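Local coordinates for protein Rho guanine nucleotide exchange factor 3 (Mus musculus, PDB 2Z0Q) that acts as a guanine nucleotide exchange factor for the small GTPases RhoA and RhoB, through its DH-PH domain, at residues E92-L105 and N178-I191. Numbering follows the deposited sequence.
Sequences EHVGPILVGWLPCL and NPDQQHLEEAINII
Asp180 turns its carboxylate to the start of helix 95-101 and takes two backbone N-H groups there. Val94 N meets Asp180 OD2 at 2.9 Å, almost straight, on the syn lone pair. Gly95 N reaches Asp180 OD1 at 2.7 Å from above the carboxylate plane. Asn178 OD1 accepts from Asp180 N, a capping bond at the turn into this helix, while that same oxygen lies at the edge of the His93 ring, 3.2 Å from His93 CD2. With an alanine at Asp180, the Val94 and Gly95 amides would probably lose their shared acceptor, and the start of helix 95-101 its polar tie to 178-191.

Close approach depends on Gly95, whose CA sits 3.4 Å from His183 CB, where any side chain would clash. Farther along, the packing is apolar. Leu98 CD1 touches Leu184 CD2, and Leu102 settles among Ala187, Ile190 and Ile191, its CD2 pressed tightly on Ile191 CD1 (3.5 Å). Glu186, CG opposite its backbone N (chi1 166°) and extended beyond, carries its carboxylate to both Val99 methyls.

The axes of 95-101 and 180-191 come within 8.5 Å and run near-parallel, 27° apart. Segment 180-191 begins long helix 180-213, so the contact joins it to a short helix within the elongated helical bundle of the DH domain.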
loop_
_atom_site.group_PDB
_atom_site.type_symbol
_atom_site.label_atom_id
_atom_site.label_comp_id
_atom_site.label_asym_id
_atom_site.label_seq_id
_atom_site.Cartn_x
_atom_site.Cartn_y
_atom_site.Cartn_z
ATOM N N GLU A 92 -25.768 -23.650 -6.479
ATOM C CA GLU A 92 -25.756 -24.176 -7.842
ATOM C C GLU A 92 -24.877 -23.317 -8.775
ATOM O O GLU A 92 -23.933 -23.816 -9.390
ATOM C CB GLU A 92 -27.187 -24.197 -8.406
ATOM C CG GLU A 92 -27.343 -25.082 -9.612
ATOM C CD GLU A 92 -28.822 -25.253 -10.028
ATOM O OE1 GLU A 92 -29.711 -25.241 -9.141
ATOM O OE2 GLU A 92 -29.088 -25.417 -11.238
ATOM N N HIS A 93 -25.227 -22.042 -8.875
ATOM C CA HIS A 93 -24.489 -21.092 -9.723
ATOM C C HIS A 93 -24.197 -19.784 -9.031
ATOM O O HIS A 93 -25.097 -19.210 -8.364
ATOM C CB HIS A 93 -25.303 -20.739 -10.960
ATOM C CG HIS A 93 -25.821 -21.919 -11.695
ATOM N ND1 HIS A 93 -27.151 -22.263 -11.694
ATOM C CD2 HIS A 93 -25.193 -22.832 -12.467
ATOM C CE1 HIS A 93 -27.326 -23.334 -12.442
ATOM N NE2 HIS A 93 -26.155 -23.700 -12.923
ATOM N N VAL A 94 -22.965 -19.291 -9.218
ATOM C CA VAL A 94 -22.551 -18.004 -8.689
ATOM C C VAL A 94 -22.196 -17.055 -9.850
ATOM O O VAL A 94 -21.998 -15.857 -9.654
ATOM C CB VAL A 94 -21.295 -18.097 -7.751
ATOM C CG1 VAL A 94 -21.638 -18.901 -6.512
ATOM C CG2 VAL A 94 -20.094 -18.706 -8.515
ATOM N N GLY A 95 -22.153 -17.594 -11.067
ATOM C CA GLY A 95 -21.762 -16.785 -12.215
ATOM C C GLY A 95 -22.581 -15.528 -12.464
ATOM O O GLY A 95 -22.013 -14.438 -12.513
ATOM N N PRO A 96 -23.902 -15.662 -12.660
ATOM C CA PRO A 96 -24.797 -14.519 -12.907
ATOM C C PRO A 96 -24.675 -13.440 -11.847
ATOM O O PRO A 96 -24.609 -12.248 -12.150
ATOM C CB PRO A 96 -26.168 -15.159 -12.944
ATOM C CG PRO A 96 -25.848 -16.530 -13.620
ATOM C CD PRO A 96 -24.604 -16.951 -12.869
ATOM N N ILE A 97 -24.615 -13.857 -10.579
ATOM C CA ILE A 97 -24.484 -12.878 -9.507
ATOM C C ILE A 97 -23.182 -12.067 -9.614
ATOM O O ILE A 97 -23.181 -10.849 -9.441
ATOM C CB ILE A 97 -24.522 -13.591 -8.123
ATOM C CG1 ILE A 97 -25.956 -14.010 -7.790
ATOM C CG2 ILE A 97 -23.937 -12.639 -7.028
ATOM C CD1 ILE A 97 -26.069 -14.850 -6.487
ATOM N N LEU A 98 -22.055 -12.749 -9.868
ATOM C CA LEU A 98 -20.778 -12.054 -9.962
ATOM C C LEU A 98 -20.775 -11.096 -11.153
ATOM O O LEU A 98 -20.402 -9.954 -11.012
ATOM C CB LEU A 98 -19.622 -13.060 -10.094
ATOM C CG LEU A 98 -19.361 -13.739 -8.739
ATOM C CD1 LEU A 98 -18.555 -15.014 -8.931
ATOM C CD2 LEU A 98 -18.638 -12.758 -7.830
ATOM N N VAL A 99 -21.188 -11.585 -12.311
ATOM C CA VAL A 99 -21.227 -10.727 -13.485
ATOM C C VAL A 99 -22.120 -9.489 -13.259
ATOM O O VAL A 99 -21.764 -8.383 -13.648
ATOM C CB VAL A 99 -21.694 -11.512 -14.699
ATOM C CG1 VAL A 99 -21.941 -10.526 -15.898
ATOM C CG2 VAL A 99 -20.574 -12.521 -15.095
ATOM N N GLY A 100 -23.267 -9.664 -12.605
ATOM C CA GLY A 100 -24.111 -8.496 -12.353
ATOM C C GLY A 100 -23.588 -7.547 -11.292
ATOM O O GLY A 100 -23.904 -6.348 -11.290
ATOM N N TRP A 101 -22.801 -8.067 -10.356
ATOM C CA TRP A 101 -22.258 -7.247 -9.280
ATOM C C TRP A 101 -21.004 -6.466 -9.658
ATOM O O TRP A 101 -20.812 -5.358 -9.199
ATOM C CB TRP A 101 -21.965 -8.150 -8.054
ATOM C CG TRP A 101 -21.283 -7.470 -6.899
ATOM C CD1 TRP A 101 -21.874 -6.701 -5.917
ATOM C CD2 TRP A 101 -19.882 -7.510 -6.585
ATOM N NE1 TRP A 101 -20.921 -6.266 -5.026
ATOM C CE2 TRP A 101 -19.695 -6.744 -5.411
ATOM C CE3 TRP A 101 -18.764 -8.130 -7.182
ATOM C CZ2 TRP A 101 -18.426 -6.571 -4.812
ATOM C CZ3 TRP A 101 -17.493 -7.962 -6.578
ATOM C CH2 TRP A 101 -17.344 -7.190 -5.411
ATOM N N LEU A 102 -20.169 -7.039 -10.526
ATOM C CA LEU A 102 -18.923 -6.382 -10.926
ATOM C C LEU A 102 -18.891 -4.871 -11.213
ATOM O O LEU A 102 -17.927 -4.201 -10.854
ATOM C CB LEU A 102 -18.309 -7.103 -12.151
ATOM C CG LEU A 102 -17.904 -8.534 -11.893
ATOM C CD1 LEU A 102 -17.241 -9.135 -13.111
ATOM C CD2 LEU A 102 -16.991 -8.528 -10.686
ATOM N N PRO A 103 -19.897 -4.341 -11.902
ATOM C CA PRO A 103 -19.903 -2.907 -12.208
ATOM C C PRO A 103 -19.773 -1.989 -10.959
ATOM O O PRO A 103 -19.263 -0.896 -11.069
ATOM C CB PRO A 103 -21.239 -2.723 -12.927
ATOM C CG PRO A 103 -21.394 -4.006 -13.629
ATOM C CD PRO A 103 -21.025 -5.007 -12.580
ATOM N N CYS A 104 -20.195 -2.469 -9.788
ATOM C CA CYS A 104 -20.107 -1.633 -8.602
ATOM C C CYS A 104 -18.676 -1.442 -8.152
ATOM O O CYS A 104 -18.388 -0.552 -7.354
ATOM C CB CYS A 104 -20.968 -2.193 -7.466
ATOM S SG CYS A 104 -20.194 -3.435 -6.500
ATOM N N LEU A 105 -17.760 -2.255 -8.685
ATOM C CA LEU A 105 -16.347 -2.112 -8.337
ATOM C C LEU A 105 -15.767 -0.813 -8.897
ATOM O O LEU A 105 -14.626 -0.471 -8.638
ATOM C CB LEU A 105 -15.531 -3.307 -8.846
ATOM C CG LEU A 105 -15.715 -4.619 -8.058
ATOM C CD1 LEU A 105 -14.800 -5.659 -8.596
ATOM C CD2 LEU A 105 -15.452 -4.394 -6.583
ATOM N N ASN A 178 -21.709 -26.929 -16.833
ATOM C CA ASN A 178 -22.251 -25.969 -15.892
ATOM C C ASN A 178 -22.008 -24.581 -16.510
ATOM O O ASN A 178 -20.864 -24.215 -16.748
ATOM C CB ASN A 178 -21.502 -26.067 -14.562
ATOM C CG ASN A 178 -22.148 -25.264 -13.484
ATOM O OD1 ASN A 178 -22.520 -24.110 -13.687
ATOM N ND2 ASN A 178 -22.285 -25.868 -12.295
ATOM N N PRO A 179 -23.072 -23.787 -16.730
ATOM C CA PRO A 179 -22.932 -22.451 -17.335
ATOM C C PRO A 179 -22.078 -21.470 -16.550
ATOM O O PRO A 179 -21.717 -20.421 -17.058
ATOM C CB PRO A 179 -24.378 -21.980 -17.493
ATOM C CG PRO A 179 -25.093 -22.709 -16.354
ATOM C CD PRO A 179 -24.487 -24.075 -16.409
ATOM N N ASP A 180 -21.784 -21.811 -15.295
ATOM C CA ASP A 180 -20.930 -20.956 -14.487
ATOM C C ASP A 180 -19.538 -20.893 -15.140
ATOM O O ASP A 180 -18.783 -19.956 -14.865
ATOM C CB ASP A 180 -20.781 -21.528 -13.081
ATOM C CG ASP A 180 -21.570 -20.763 -12.045
ATOM O OD1 ASP A 180 -22.465 -19.938 -12.398
ATOM O OD2 ASP A 180 -21.291 -20.975 -10.843
ATOM N N GLN A 181 -19.155 -21.887 -15.940
ATOM C CA GLN A 181 -17.817 -21.794 -16.553
ATOM C C GLN A 181 -17.661 -20.490 -17.323
ATOM O O GLN A 181 -16.728 -19.722 -17.083
ATOM C CB GLN A 181 -17.524 -22.950 -17.516
ATOM C CG GLN A 181 -17.397 -24.289 -16.912
ATOM C CD GLN A 181 -16.700 -25.270 -17.853
ATOM O OE1 GLN A 181 -16.965 -25.296 -19.064
ATOM N NE2 GLN A 181 -15.817 -26.076 -17.303
ATOM N N GLN A 182 -18.575 -20.218 -18.254
ATOM C CA GLN A 182 -18.458 -18.968 -19.020
ATOM C C GLN A 182 -18.589 -17.717 -18.163
ATOM O O GLN A 182 -17.874 -16.748 -18.342
ATOM C CB GLN A 182 -19.492 -18.932 -20.149
ATOM C CG GLN A 182 -19.158 -19.846 -21.322
ATOM C CD GLN A 182 -19.655 -21.279 -21.175
ATOM O OE1 GLN A 182 -19.619 -22.041 -22.153
ATOM N NE2 GLN A 182 -20.129 -21.661 -19.973
ATOM N N HIS A 183 -19.533 -17.722 -17.230
ATOM C CA HIS A 183 -19.725 -16.547 -16.387
ATOM C C HIS A 183 -18.530 -16.259 -15.528
ATOM O O HIS A 183 -18.170 -15.098 -15.322
ATOM C CB HIS A 183 -20.966 -16.743 -15.527
ATOM C CG HIS A 183 -22.218 -16.743 -16.338
ATOM N ND1 HIS A 183 -23.261 -17.615 -16.115
ATOM C CD2 HIS A 183 -22.581 -15.980 -17.400
ATOM C CE1 HIS A 183 -24.215 -17.387 -17.006
ATOM N NE2 HIS A 183 -23.827 -16.403 -17.793
ATOM N N LEU A 184 -17.900 -17.317 -15.014
ATOM C CA LEU A 184 -16.720 -17.105 -14.180
ATOM C C LEU A 184 -15.550 -16.632 -15.021
ATOM O O LEU A 184 -14.803 -15.761 -14.594
ATOM C CB LEU A 184 -16.356 -18.399 -13.429
ATOM C CG LEU A 184 -17.307 -18.699 -12.257
ATOM C CD1 LEU A 184 -17.143 -20.142 -11.836
ATOM C CD2 LEU A 184 -17.026 -17.718 -11.079
ATOM N N GLU A 185 -15.373 -17.228 -16.200
ATOM C CA GLU A 185 -14.284 -16.771 -17.077
ATOM C C GLU A 185 -14.472 -15.259 -17.360
ATOM O O GLU A 185 -13.504 -14.490 -17.396
ATOM C CB GLU A 185 -14.285 -17.590 -18.385
ATOM C CG GLU A 185 -13.814 -19.027 -18.127
ATOM C CD GLU A 185 -14.056 -19.998 -19.275
ATOM O OE1 GLU A 185 -14.782 -19.635 -20.229
ATOM O OE2 GLU A 185 -13.518 -21.147 -19.206
ATOM N N GLU A 186 -15.718 -14.848 -17.554
ATOM C CA GLU A 186 -15.988 -13.445 -17.806
ATOM C C GLU A 186 -15.629 -12.566 -16.605
ATOM O O GLU A 186 -14.924 -11.588 -16.732
ATOM C CB GLU A 186 -17.455 -13.251 -18.211
ATOM C CG GLU A 186 -17.902 -11.784 -18.155
ATOM C CD GLU A 186 -19.378 -11.542 -18.572
ATOM O OE1 GLU A 186 -20.130 -12.506 -18.748
ATOM O OE2 GLU A 186 -19.771 -10.332 -18.709
ATOM N N ALA A 187 -16.106 -12.960 -15.417
ATOM C CA ALA A 187 -15.842 -12.190 -14.231
ATOM C C ALA A 187 -14.346 -12.056 -13.962
ATOM O O ALA A 187 -13.879 -10.993 -13.562
ATOM C CB ALA A 187 -16.560 -12.848 -13.021
ATOM N N ILE A 188 -13.630 -13.154 -14.131
ATOM C CA ILE A 188 -12.198 -13.131 -13.892
ATOM C C ILE A 188 -11.542 -12.147 -14.864
ATOM O O ILE A 188 -10.763 -11.282 -14.459
ATOM C CB ILE A 188 -11.603 -14.537 -14.081
ATOM C CG1 ILE A 188 -12.075 -15.455 -12.944
ATOM C CG2 ILE A 188 -10.065 -14.457 -14.078
ATOM C CD1 ILE A 188 -11.914 -16.922 -13.256
ATOM N N ASN A 189 -11.867 -12.253 -16.143
ATOM C CA ASN A 189 -11.250 -11.339 -17.149
ATOM C C ASN A 189 -11.546 -9.888 -16.870
ATOM O O ASN A 189 -10.665 -9.006 -16.976
ATOM C CB ASN A 189 -11.763 -11.623 -18.557
ATOM C CG ASN A 189 -10.906 -10.961 -19.631
ATOM O OD1 ASN A 189 -9.830 -11.463 -19.947
ATOM N ND2 ASN A 189 -11.361 -9.814 -20.179
ATOM N N ILE A 190 -12.789 -9.609 -16.534
ATOM C CA ILE A 190 -13.173 -8.224 -16.272
ATOM C C ILE A 190 -12.417 -7.649 -15.049
ATOM O O ILE A 190 -11.925 -6.527 -15.091
ATOM C CB ILE A 190 -14.672 -8.128 -16.030
ATOM C CG1 ILE A 190 -15.412 -8.541 -17.302
ATOM C CG2 ILE A 190 -15.054 -6.696 -15.574
ATOM C CD1 ILE A 190 -15.128 -7.704 -18.543
ATOM N N ILE A 191 -12.324 -8.433 -13.979
ATOM C CA ILE A 191 -11.626 -7.964 -12.788
ATOM C C ILE A 191 -10.126 -7.837 -13.092
ATOM O O ILE A 191 -9.484 -6.916 -12.600
ATOM C CB ILE A 191 -11.905 -8.902 -11.572
ATOM C CG1 ILE A 191 -13.367 -8.732 -11.154
ATOM C CG2 ILE A 191 -11.062 -8.493 -10.342
ATOM C CD1 ILE A 191 -13.828 -9.833 -10.186
#